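Local coordinates for protein carboxypeptidase 1 (Deinococcus radiodurans str. R1, PDB 5GIV) that probably releases amino acids one after another from the C-terminus of peptides, acting as a zinc-dependent M32 carboxypeptidase of broad specificity, at residues A195-T198 and G202-F205; E335-V340 and G498-V503; E366-M371 and G416-G421; D383-A388 and V408-G413. One frame throughout, in Å; residues are numbered along the deposited sequence.

Contact 1: residues A195-T198 and G202-F205; sequences APRT and GRGF
Arg197 and Arg203 meet by their guanidinium ends, and little else joins the two segments. NH2 of Arg197 lies 3.1 Å from NH2 of Arg203. Both are donors, so no hydrogen bond forms between them. The same Arg197 NH2 comes within 3.8 Å of Arg203 CZ. The two planes are turned 77° apart. Arg203 NH2 sits at the edge of the Arg197 group, in its plane, whereas Arg197 approaches the Arg203 group obliquely. The arginine chains arrive roughly perpendicular to each other.

Arg197 has CG opposite its backbone N (chi1 180°) and is extended as far as NE, which carries its end out to Arg203. Two like charges this close would probably repel, but each arginine has partners elsewhere. Arg197 NE forms a salt bridge with Asp199, two residues further along the chain, which probably offsets part of the charge. Arg203 NH1 donates to the backbone carbonyls of Gln327 and Ala329.

The backbones themselves stay apart: Thr198 O is 4.3 Å from Gly202 N. Further along, Phe205 is buried and its ring meets that of Phe324. Gly204 O accepts from the Gln327 side chain. The contact is local and lies at the protein surface, away from the zinc site. It belongs to an irregular loop connecting helix 169-193 to helix 207-221.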
loop_
_atom_site.group_PDB
_atom_site.type_symbol
_atom_site.label_atom_id
_atom_site.label_comp_id
_atom_site.label_asym_id
_atom_site.label_seq_id
_atom_site.Cartn_x
_atom_site.Cartn_y
_atom_site.Cartn_z
ATOM N N ALA A 195 41.484 -14.281 4.675
ATOM C CA ALA A 195 40.501 -13.200 4.655
ATOM C C ALA A 195 40.947 -11.986 5.465
ATOM O O ALA A 195 41.673 -12.111 6.454
ATOM C CB ALA A 195 39.154 -13.689 5.201
ATOM N N PRO A 196 40.463 -10.806 5.105
ATOM C CA PRO A 196 40.728 -9.623 5.923
ATOM C C PRO A 196 39.960 -9.714 7.232
ATOM O O PRO A 196 39.074 -10.549 7.408
ATOM C CB PRO A 196 40.219 -8.474 5.057
ATOM C CG PRO A 196 39.105 -9.110 4.244
ATOM C CD PRO A 196 39.566 -10.518 3.973
ATOM N N ARG A 197 40.284 -8.809 8.150
ATOM C CA ARG A 197 39.567 -8.784 9.415
ATOM C C ARG A 197 38.106 -8.433 9.170
ATOM O O ARG A 197 37.793 -7.557 8.365
ATOM C CB ARG A 197 40.211 -7.778 10.371
ATOM C CG ARG A 197 39.507 -7.701 11.718
ATOM C CD ARG A 197 40.030 -6.587 12.612
ATOM N NE ARG A 197 39.228 -6.496 13.824
ATOM C CZ ARG A 197 39.139 -5.417 14.592
ATOM N NH1 ARG A 197 39.821 -4.312 14.287
ATOM N NH2 ARG A 197 38.356 -5.439 15.665
ATOM N N THR A 198 37.203 -9.137 9.852
ATOM C CA THR A 198 35.773 -8.884 9.708
ATOM C C THR A 198 35.017 -8.808 11.029
ATOM O O THR A 198 33.844 -8.416 11.016
ATOM C CB THR A 198 35.101 -9.965 8.832
ATOM O OG1 THR A 198 35.295 -11.250 9.430
ATOM C CG2 THR A 198 35.662 -9.979 7.409
ATOM N N GLY A 202 30.448 -7.642 13.508
ATOM C CA GLY A 202 29.548 -8.349 14.393
ATOM C C GLY A 202 29.300 -7.677 15.727
ATOM O O GLY A 202 28.733 -8.309 16.628
ATOM N N ARG A 203 29.681 -6.410 15.879
ATOM C CA ARG A 203 29.619 -5.745 17.175
ATOM C C ARG A 203 28.238 -5.191 17.500
ATOM O O ARG A 203 28.044 -4.682 18.611
ATOM C CB ARG A 203 30.662 -4.622 17.238
ATOM C CG ARG A 203 32.086 -5.118 17.250
ATOM C CD ARG A 203 33.129 -4.007 17.139
ATOM N NE ARG A 203 34.429 -4.496 17.594
ATOM C CZ ARG A 203 35.560 -3.790 17.575
ATOM N NH1 ARG A 203 35.573 -2.551 17.104
ATOM N NH2 ARG A 203 36.689 -4.327 18.033
ATOM N N GLY A 204 27.282 -5.287 16.577
ATOM C CA GLY A 204 25.941 -4.789 16.821
ATOM C C GLY A 204 25.690 -3.426 16.212
ATOM O O GLY A 204 26.230 -2.428 16.692
ATOM N N PHE A 205 24.881 -3.374 15.152
ATOM C CA PHE A 205 24.580 -2.142 14.433
ATOM C C PHE A 205 23.072 -1.920 14.460
ATOM O O PHE A 205 22.318 -2.691 13.852
ATOM C CB PHE A 205 25.106 -2.224 13.000
ATOM C CG PHE A 205 26.616 -2.211 12.901
ATOM C CD1 PHE A 205 27.375 -3.236 13.456
ATOM C CD2 PHE A 205 27.270 -1.200 12.219
ATOM C CE1 PHE A 205 28.759 -3.229 13.362
ATOM C CE2 PHE A 205 28.659 -1.191 12.115
ATOM C CZ PHE A 205 29.400 -2.210 12.685
#

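Contact 2: residues E335-V340 and G498-V503; sequences EMYRAV and GELYGV
Leu500 places its methyl CD2 against both Tyr337 and Arg338, and this apolar contact carries most of the meeting. CD2 of Leu500 is 3.5 Å from CE2 of the Tyr337 ring, which it approaches obliquely. The second methyl, CD1 of Leu500, lies 3.8 Å from Tyr337 OH. The two side chains reach out from their helices and meet between them. The tyrosine has CG anti to its backbone N (chi1 160°), which brings its CE2 and OH up to Leu500. The Arg338 chain runs alongside Leu500 the opposite way, with Arg338 CG 3.8 Å from Leu500 CD2. The arginine chain bends at chi3 (100°), and the same methyl lies over one face of its guanidinium.

Two helix ends are joined here, those of helix 333-339 and the C-terminal helix 487-501. The latter finishes as in a Schellman motif: Gly502 has positive phi, and Val503 N donates back to Gly498 O at 3.2 Å.

The polar contacts lie to the side of the leucine. Tyr337 OH donates to a water at 2.7 Å, and that water sits in the ring plane. It donates in turn to Glu499 OE1 at 2.8 Å. Glu499 OE1 also forms a salt bridge with Arg310 on helix 310-323. Arg338 NH1 has its salt bridge with Glu334, one turn back. Tyr501 OH bonds to the carbonyl of Asn341, just beyond Val340.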
loop_
_atom_site.group_PDB
_atom_site.type_symbol
_atom_site.label_atom_id
_atom_site.label_comp_id
_atom_site.label_asym_id
_atom_site.label_seq_id
_atom_site.Cartn_x
_atom_site.Cartn_y
_atom_site.Cartn_z
ATOM N N GLU A 335 40.275 -1.046 6.277
ATOM C CA GLU A 335 39.781 -2.332 6.748
ATOM C C GLU A 335 38.302 -2.514 6.418
ATOM O O GLU A 335 37.871 -3.613 6.059
ATOM C CB GLU A 335 40.040 -2.471 8.245
ATOM C CG GLU A 335 41.503 -2.714 8.552
ATOM C CD GLU A 335 41.795 -2.784 10.028
ATOM O OE1 GLU A 335 41.362 -1.881 10.768
ATOM O OE2 GLU A 335 42.488 -3.731 10.438
ATOM N N MET A 336 37.517 -1.441 6.497
ATOM C CA MET A 336 36.118 -1.534 6.115
ATOM C C MET A 336 35.980 -1.832 4.628
ATOM O O MET A 336 35.106 -2.613 4.227
ATOM C CB MET A 336 35.384 -0.248 6.488
ATOM C CG MET A 336 33.919 -0.250 6.102
ATOM S SD MET A 336 32.990 -1.523 6.978
ATOM C CE MET A 336 33.238 -1.006 8.655
ATOM N N TYR A 337 36.845 -1.239 3.794
ATOM C CA TYR A 337 36.821 -1.558 2.369
ATOM C C TYR A 337 37.158 -3.023 2.118
ATOM O O TYR A 337 36.541 -3.670 1.262
ATOM C CB TYR A 337 37.781 -0.654 1.596
ATOM C CG TYR A 337 38.171 -1.220 0.247
ATOM C CD1 TYR A 337 37.290 -1.211 -0.818
ATOM C CD2 TYR A 337 39.430 -1.778 0.049
ATOM C CE1 TYR A 337 37.645 -1.739 -2.047
ATOM C CE2 TYR A 337 39.801 -2.303 -1.174
ATOM C CZ TYR A 337 38.910 -2.282 -2.217
ATOM O OH TYR A 337 39.284 -2.809 -3.432
ATOM N N ARG A 338 38.138 -3.567 2.834
ATOM C CA ARG A 338 38.478 -4.964 2.600
ATOM C C ARG A 338 37.395 -5.896 3.127
ATOM O O ARG A 338 37.149 -6.953 2.536
ATOM C CB ARG A 338 39.824 -5.303 3.235
ATOM C CG ARG A 338 40.959 -4.421 2.760
ATOM C CD ARG A 338 42.210 -4.650 3.599
ATOM N NE ARG A 338 43.159 -5.522 2.919
ATOM C CZ ARG A 338 44.139 -5.073 2.142
ATOM N NH1 ARG A 338 44.295 -3.763 1.966
ATOM N NH2 ARG A 338 44.966 -5.928 1.546
ATOM N N ALA A 339 36.728 -5.516 4.216
ATOM C CA ALA A 339 35.769 -6.409 4.846
ATOM C C ALA A 339 34.521 -6.623 4.000
ATOM O O ALA A 339 33.860 -7.658 4.145
ATOM C CB ALA A 339 35.380 -5.867 6.216
ATOM N N VAL A 340 34.185 -5.681 3.112
ATOM C CA VAL A 340 33.019 -5.842 2.251
ATOM C C VAL A 340 33.349 -6.641 1.000
ATOM O O VAL A 340 32.492 -6.767 0.116
ATOM C CB VAL A 340 32.390 -4.488 1.844
ATOM C CG1 VAL A 340 32.146 -3.595 3.068
ATOM C CG2 VAL A 340 33.210 -3.788 0.769
ATOM N N GLY A 498 43.022 -9.363 -7.406
ATOM C CA GLY A 498 44.465 -9.494 -7.469
ATOM C C GLY A 498 45.164 -8.535 -6.527
ATOM O O GLY A 498 46.117 -8.910 -5.843
ATOM N N GLU A 499 44.669 -7.299 -6.441
ATOM C CA GLU A 499 45.301 -6.300 -5.587
ATOM C C GLU A 499 44.885 -6.436 -4.124
ATOM O O GLU A 499 45.679 -6.116 -3.231
ATOM C CB GLU A 499 44.980 -4.896 -6.100
ATOM C CG GLU A 499 45.891 -3.809 -5.543
ATOM C CD GLU A 499 45.361 -3.194 -4.256
ATOM O OE1 GLU A 499 44.144 -2.900 -4.200
ATOM O OE2 GLU A 499 46.154 -3.004 -3.301
ATOM N N LEU A 500 43.658 -6.903 -3.858
ATOM C CA LEU A 500 43.206 -7.068 -2.479
ATOM C C LEU A 500 43.955 -8.193 -1.782
ATOM O O LEU A 500 44.358 -8.049 -0.622
ATOM C CB LEU A 500 41.701 -7.339 -2.433
ATOM C CG LEU A 500 40.769 -6.138 -2.263
ATOM C CD1 LEU A 500 39.335 -6.513 -2.582
ATOM C CD2 LEU A 500 40.869 -5.586 -0.851
ATOM N N TYR A 501 44.181 -9.308 -2.480
ATOM C CA TYR A 501 44.715 -10.513 -1.861
ATOM C C TYR A 501 46.131 -10.857 -2.304
ATOM O O TYR A 501 46.645 -11.914 -1.910
ATOM C CB TYR A 501 43.782 -11.701 -2.142
ATOM C CG TYR A 501 42.443 -11.517 -1.480
ATOM C CD1 TYR A 501 41.459 -10.723 -2.053
ATOM C CD2 TYR A 501 42.192 -12.078 -0.237
ATOM C CE1 TYR A 501 40.242 -10.535 -1.417
ATOM C CE2 TYR A 501 40.992 -11.896 0.404
ATOM C CZ TYR A 501 40.020 -11.126 -0.184
ATOM O OH TYR A 501 38.828 -10.950 0.478
ATOM N N GLY A 502 46.767 -10.016 -3.118
ATOM C CA GLY A 502 48.091 -10.348 -3.614
ATOM C C GLY A 502 48.116 -11.637 -4.402
ATOM O O GLY A 502 49.000 -12.472 -4.187
ATOM N N VAL A 503 47.150 -11.835 -5.288
ATOM C CA VAL A 503 47.108 -13.052 -6.088
ATOM C C VAL A 503 47.106 -12.716 -7.569
ATOM O O VAL A 503 47.125 -13.622 -8.405
ATOM C CB VAL A 503 45.884 -13.926 -5.730
ATOM C CG1 VAL A 503 45.908 -14.293 -4.262
ATOM C CG2 VAL A 503 44.593 -13.207 -6.068
ATOM O OXT VAL A 503 47.088 -11.546 -7.961
HETATM O O HOH W 1 41.478 -3.683 -4.806
#

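Contact 3: residues E366-M371 and G416-G421; sequences ELEREM and GGSFQG
Glu368 holds CG anti to its own carbonyl carbon (chi1 -71°) and continues extended, which sends its carboxylate straight into the turn at Gly416, Gly417 and Ser418. Ser418 has OG beside its backbone N (chi1 -47°), and this brings the hydroxyl to the same carboxylate.

OE2 of Glu368 takes two clear bonds from Ser418. The backbone N donates at 3.1 Å to the syn lone pair of OE2, with an N-H...O angle of 155°. The hydroxyl OG donates to OE2 at 2.8 Å, nearly in line with the C-O bond. Gly416 N adds a weak bond to OE2 at 3.1 Å, and Gly417 N a weak one to OE1 at 2.7 Å. Trp410 NE1 is a further donor to OE2. So many donors round a buried carboxylate probably favour its charged form. With an alanine in place of Glu368, Ser418 N and OG and Trp410 NE1 would probably lose their shared acceptor, and the turn would be freer to shift.

Phe419 CD2 brings its ring edge to within 4.1 Å of Glu368 OE2. Gln420 NE2 bonds to Gly417 O at 3.2 Å from above the carbonyl plane.

The glutamate thus ties helix 357-372 to the turn that leads into helix 420-439. Leu367 of the former packs on helix 381-393, while Gln420 touches Ser163 of helix 155-163.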
loop_
_atom_site.group_PDB
_atom_site.type_symbol
_atom_site.label_atom_id
_atom_site.label_comp_id
_atom_site.label_asym_id
_atom_site.label_seq_id
_atom_site.Cartn_x
_atom_site.Cartn_y
_atom_site.Cartn_z
ATOM N N GLU A 366 22.302 -25.555 -15.522
ATOM C CA GLU A 366 22.586 -26.883 -16.054
ATOM C C GLU A 366 21.566 -27.912 -15.579
ATOM O O GLU A 366 21.232 -28.839 -16.328
ATOM C CB GLU A 366 24.012 -27.294 -15.684
ATOM C CG GLU A 366 25.070 -26.539 -16.500
ATOM C CD GLU A 366 26.503 -26.875 -16.119
ATOM O OE1 GLU A 366 26.716 -27.625 -15.133
ATOM O OE2 GLU A 366 27.428 -26.366 -16.795
ATOM N N LEU A 367 21.029 -27.749 -14.364
ATOM C CA LEU A 367 19.954 -28.626 -13.912
ATOM C C LEU A 367 18.680 -28.367 -14.702
ATOM O O LEU A 367 17.922 -29.300 -14.995
ATOM C CB LEU A 367 19.708 -28.433 -12.410
ATOM C CG LEU A 367 20.827 -28.875 -11.458
ATOM C CD1 LEU A 367 20.622 -28.300 -10.062
ATOM C CD2 LEU A 367 20.917 -30.403 -11.390
ATOM N N GLU A 368 18.416 -27.099 -15.036
ATOM C CA GLU A 368 17.295 -26.785 -15.915
ATOM C C GLU A 368 17.479 -27.437 -17.279
ATOM O O GLU A 368 16.532 -28.004 -17.843
ATOM C CB GLU A 368 17.155 -25.275 -16.074
ATOM C CG GLU A 368 16.652 -24.519 -14.865
ATOM C CD GLU A 368 16.552 -23.022 -15.143
ATOM O OE1 GLU A 368 17.246 -22.539 -16.068
ATOM O OE2 GLU A 368 15.775 -22.336 -14.448
ATOM N N ARG A 369 18.694 -27.360 -17.831
ATOM C CA ARG A 369 18.957 -27.970 -19.127
ATOM C C ARG A 369 18.659 -29.462 -19.092
ATOM O O ARG A 369 17.975 -29.987 -19.977
ATOM C CB ARG A 369 20.404 -27.722 -19.550
ATOM C CG ARG A 369 20.683 -28.113 -20.991
ATOM C CD ARG A 369 22.159 -28.352 -21.263
ATOM N NE ARG A 369 22.965 -27.130 -21.228
ATOM C CZ ARG A 369 22.893 -26.154 -22.133
ATOM N NH1 ARG A 369 22.032 -26.236 -23.146
ATOM N NH2 ARG A 369 23.684 -25.085 -22.025
ATOM N N GLU A 370 19.159 -30.159 -18.067
ATOM C CA GLU A 370 18.919 -31.596 -17.957
ATOM C C GLU A 370 17.441 -31.909 -17.777
ATOM O O GLU A 370 16.928 -32.865 -18.371
ATOM C CB GLU A 370 19.722 -32.191 -16.800
ATOM C CG GLU A 370 21.234 -32.169 -16.996
ATOM C CD GLU A 370 21.659 -32.829 -18.306
ATOM O OE1 GLU A 370 22.356 -32.169 -19.114
ATOM O OE2 GLU A 370 21.292 -34.010 -18.531
ATOM N N MET A 371 16.730 -31.105 -16.984
ATOM C CA MET A 371 15.314 -31.388 -16.768
ATOM C C MET A 371 14.504 -31.106 -18.024
ATOM O O MET A 371 13.610 -31.878 -18.381
ATOM C CB MET A 371 14.768 -30.583 -15.589
ATOM C CG MET A 371 15.183 -31.109 -14.219
ATOM S SD MET A 371 14.396 -30.214 -12.853
ATOM C CE MET A 371 15.412 -28.746 -12.744
ATOM N N GLY A 416 13.283 -23.303 -16.039
ATOM C CA GLY A 416 14.040 -23.048 -17.245
ATOM C C GLY A 416 14.288 -21.580 -17.488
ATOM O O GLY A 416 13.341 -20.796 -17.569
ATOM N N GLY A 417 15.553 -21.204 -17.662
ATOM C CA GLY A 417 15.884 -19.813 -17.908
ATOM C C GLY A 417 15.655 -18.881 -16.743
ATOM O O GLY A 417 15.532 -17.678 -16.947
ATOM N N SER A 418 15.633 -19.405 -15.517
ATOM C CA SER A 418 15.280 -18.617 -14.340
ATOM C C SER A 418 16.434 -17.801 -13.785
ATOM O O SER A 418 16.188 -16.847 -13.041
ATOM C CB SER A 418 14.782 -19.529 -13.217
ATOM O OG SER A 418 13.833 -20.452 -13.700
ATOM N N PHE A 419 17.677 -18.154 -14.110
ATOM C CA PHE A 419 18.827 -17.629 -13.384
ATOM C C PHE A 419 19.915 -16.991 -14.237
ATOM O O PHE A 419 20.711 -16.224 -13.680
ATOM C CB PHE A 419 19.471 -18.740 -12.538
ATOM C CG PHE A 419 18.608 -19.222 -11.399
ATOM C CD1 PHE A 419 18.597 -18.541 -10.181
ATOM C CD2 PHE A 419 17.810 -20.348 -11.540
ATOM C CE1 PHE A 419 17.804 -18.970 -9.135
ATOM C CE2 PHE A 419 17.019 -20.796 -10.485
ATOM C CZ PHE A 419 17.011 -20.096 -9.283
ATOM N N GLN A 420 20.021 -17.290 -15.537
ATOM C CA GLN A 420 21.179 -16.774 -16.268
ATOM C C GLN A 420 21.186 -15.249 -16.317
ATOM O O GLN A 420 22.256 -14.653 -16.452
ATOM C CB GLN A 420 21.279 -17.377 -17.679
ATOM C CG GLN A 420 20.272 -16.883 -18.658
ATOM C CD GLN A 420 18.936 -17.492 -18.406
ATOM O OE1 GLN A 420 18.831 -18.532 -17.749
ATOM N NE2 GLN A 420 17.894 -16.844 -18.898
ATOM N N GLY A 421 20.022 -14.608 -16.197
ATOM C CA GLY A 421 19.991 -13.155 -16.144
ATOM C C GLY A 421 20.845 -12.570 -15.029
ATOM O O GLY A 421 21.425 -11.491 -15.188
#

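Contact 4: residues D383-A388 and V408-G413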
loop_
_atom_site.group_PDB
_atom_site.type_symbol
_atom_site.label_atom_id
_atom_site.label_comp_id
_atom_site.label_asym_id
_atom_site.label_seq_id
_atom_site.Cartn_x
_atom_site.Cartn_y
_atom_site.Cartn_z
ATOM N N ASP A 383 19.068 -34.843 -5.189
ATOM C CA ASP A 383 20.383 -35.475 -5.228
ATOM C C ASP A 383 21.286 -34.834 -6.277
ATOM O O ASP A 383 22.473 -34.605 -6.018
ATOM C CB ASP A 383 20.223 -36.976 -5.465
ATOM C CG ASP A 383 19.446 -37.658 -4.342
ATOM O OD1 ASP A 383 19.702 -37.327 -3.162
ATOM O OD2 ASP A 383 18.559 -38.497 -4.631
ATOM N N ALA A 384 20.755 -34.549 -7.471
ATOM C CA ALA A 384 21.574 -33.921 -8.508
ATOM C C ALA A 384 22.047 -32.537 -8.075
ATOM O O ALA A 384 23.178 -32.135 -8.384
ATOM C CB ALA A 384 20.796 -33.833 -9.819
ATOM N N TRP A 385 21.193 -31.801 -7.352
ATOM C CA TRP A 385 21.562 -30.485 -6.839
ATOM C C TRP A 385 22.764 -30.582 -5.906
ATOM O O TRP A 385 23.758 -29.862 -6.079
ATOM C CB TRP A 385 20.359 -29.854 -6.124
ATOM C CG TRP A 385 20.608 -28.465 -5.539
ATOM C CD1 TRP A 385 21.401 -28.155 -4.468
ATOM C CD2 TRP A 385 20.011 -27.228 -5.965
ATOM N NE1 TRP A 385 21.352 -26.802 -4.220
ATOM C CE2 TRP A 385 20.507 -26.211 -5.124
ATOM C CE3 TRP A 385 19.113 -26.882 -6.979
ATOM C CZ2 TRP A 385 20.142 -24.875 -5.271
ATOM C CZ3 TRP A 385 18.752 -25.555 -7.127
ATOM C CH2 TRP A 385 19.266 -24.568 -6.278
ATOM N N HIS A 386 22.691 -31.462 -4.901
ATOM C CA HIS A 386 23.815 -31.648 -3.985
ATOM C C HIS A 386 25.074 -32.081 -4.730
ATOM O O HIS A 386 26.174 -31.593 -4.447
ATOM C CB HIS A 386 23.460 -32.677 -2.907
ATOM C CG HIS A 386 22.456 -32.192 -1.903
ATOM N ND1 HIS A 386 22.508 -30.933 -1.342
ATOM C CD2 HIS A 386 21.378 -32.804 -1.352
ATOM C CE1 HIS A 386 21.502 -30.789 -0.495
ATOM N NE2 HIS A 386 20.802 -31.909 -0.483
ATOM N N ALA A 387 24.934 -32.999 -5.687
ATOM C CA ALA A 387 26.095 -33.433 -6.455
ATOM C C ALA A 387 26.713 -32.268 -7.219
ATOM O O ALA A 387 27.940 -32.127 -7.269
ATOM C CB ALA A 387 25.700 -34.560 -7.408
ATOM N N ALA A 388 25.877 -31.418 -7.820
ATOM C CA ALA A 388 26.396 -30.274 -8.562
ATOM C C ALA A 388 27.024 -29.237 -7.633
ATOM O O ALA A 388 27.971 -28.550 -8.030
ATOM C CB ALA A 388 25.292 -29.643 -9.405
ATOM N N VAL A 408 13.190 -19.811 -4.673
ATOM C CA VAL A 408 11.758 -19.869 -4.943
ATOM C C VAL A 408 11.434 -20.062 -6.424
ATOM O O VAL A 408 10.308 -20.459 -6.753
ATOM C CB VAL A 408 11.047 -18.591 -4.450
ATOM C CG1 VAL A 408 11.364 -17.413 -5.335
ATOM C CG2 VAL A 408 9.552 -18.803 -4.385
ATOM N N HIS A 409 12.389 -19.817 -7.325
ATOM C CA HIS A 409 12.052 -19.651 -8.738
ATOM C C HIS A 409 11.250 -20.832 -9.286
ATOM O O HIS A 409 10.160 -20.649 -9.838
ATOM C CB HIS A 409 13.324 -19.416 -9.560
ATOM C CG HIS A 409 14.109 -18.217 -9.120
ATOM N ND1 HIS A 409 14.563 -18.059 -7.826
ATOM C CD2 HIS A 409 14.508 -17.115 -9.797
ATOM C CE1 HIS A 409 15.221 -16.918 -7.730
ATOM N NE2 HIS A 409 15.193 -16.320 -8.909
ATOM N N TRP A 410 11.765 -22.055 -9.134
ATOM C CA TRP A 410 11.092 -23.218 -9.710
ATOM C C TRP A 410 9.789 -23.578 -8.998
ATOM O O TRP A 410 9.047 -24.437 -9.491
ATOM C CB TRP A 410 12.021 -24.432 -9.686
ATOM C CG TRP A 410 13.292 -24.247 -10.455
ATOM C CD1 TRP A 410 13.518 -23.358 -11.472
ATOM C CD2 TRP A 410 14.519 -24.963 -10.270
ATOM N NE1 TRP A 410 14.808 -23.480 -11.926
ATOM C CE2 TRP A 410 15.443 -24.460 -11.207
ATOM C CE3 TRP A 410 14.925 -25.985 -9.405
ATOM C CZ2 TRP A 410 16.750 -24.939 -11.300
ATOM C CZ3 TRP A 410 16.218 -26.461 -9.502
ATOM C CH2 TRP A 410 17.114 -25.940 -10.442
ATOM N N TYR A 411 9.477 -22.943 -7.869
ATOM C CA TYR A 411 8.256 -23.256 -7.145
ATOM C C TYR A 411 7.173 -22.202 -7.313
ATOM O O TYR A 411 6.015 -22.470 -6.967
ATOM C CB TYR A 411 8.560 -23.439 -5.653
ATOM C CG TYR A 411 9.644 -24.454 -5.412
ATOM C CD1 TYR A 411 9.353 -25.812 -5.371
ATOM C CD2 TYR A 411 10.964 -24.058 -5.259
ATOM C CE1 TYR A 411 10.343 -26.738 -5.167
ATOM C CE2 TYR A 411 11.958 -24.980 -5.060
ATOM C CZ TYR A 411 11.644 -26.314 -5.015
ATOM O OH TYR A 411 12.639 -27.238 -4.816
ATOM N N PHE A 412 7.518 -21.017 -7.817
ATOM C CA PHE A 412 6.560 -19.947 -8.060
ATOM C C PHE A 412 6.568 -19.514 -9.520
ATOM O O PHE A 412 6.105 -18.420 -9.844
ATOM C CB PHE A 412 6.859 -18.759 -7.148
ATOM C CG PHE A 412 5.707 -17.814 -6.987
ATOM C CD1 PHE A 412 4.410 -18.218 -7.279
ATOM C CD2 PHE A 412 5.915 -16.518 -6.538
ATOM C CE1 PHE A 412 3.340 -17.346 -7.127
ATOM C CE2 PHE A 412 4.852 -15.638 -6.382
ATOM C CZ PHE A 412 3.565 -16.052 -6.679
ATOM N N GLY A 413 7.107 -20.342 -10.404
ATOM C CA GLY A 413 7.190 -20.018 -11.801
ATOM C C GLY A 413 7.709 -21.187 -12.612
ATOM O O GLY A 413 7.884 -22.299 -12.103
#
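Trp385 and Trp410 are the pair that meets here, and the helix carrying Trp385 is regular on both sides of it. Ahead of it, Asp383 O accepts from Ala387 N at 3.0 Å, and Ala384 packs on Leu367 of helix 357-372. In Trp385 a chi1 of -180° sets the indole on the far side from the backbone N and brings its six-membered ring up to Trp410. Its CZ3 lies 3.6 Å from Trp410 CZ3 and 3.7 Å from Trp410 CH2. Trp385 CE3 is 3.9 Å from Trp410 CZ3. Trp410 CZ3 sits at the Trp385 ring edge, in its plane. The six-membered rings have centroids 5.7 Å apart and planes at 85°, in an oblique arrangement.

In this mainly helical fold the pair joins helix 381-393 to the loop that precedes helix 420-439. Replacing Trp385 by an alanine would probably open a gap beside the six-membered ring of Trp410 and give that ring more freedom to move.

Beyond Trp385, His386 makes a weak hydrogen bond to Asp400, and Ala388 touches Thr363. Trp385 also meets the ring of Tyr389 at a small angle.

On the loop, Trp410 has Glu368 as the partner of its NE1, and its side chain touches Leu135 of helix 128-147. Tyr411 N bonds to Val408 O at 2.8 Å in a tight turn. The Tyr411 ring stacks on Trp119.

Overall arrangement
The four contacts form two touching pairs. Contacts 1 and 2 have centres 14 Å apart and meet where Pro196 CG lies 3.4 Å from Arg338 O. Contacts 3 and 4 have centres 10 Å apart and join at Glu368 OE2 and Trp410 NE1, 2.9 Å from each other. Phe419 CZ also packs 3.5 Å from His409 CG. The two pairs are well separated: centres of contacts 1 and 3 are 35 Å apart, those of 2 and 4 are 33 Å apart. Contact 3 lies in the neighbourhood of the zinc site without touching it. The Phe419 side chain is about 11 Å from the zinc ion bound by His266, His270 and Glu296, and about 10 Å from the Glu296 side chain.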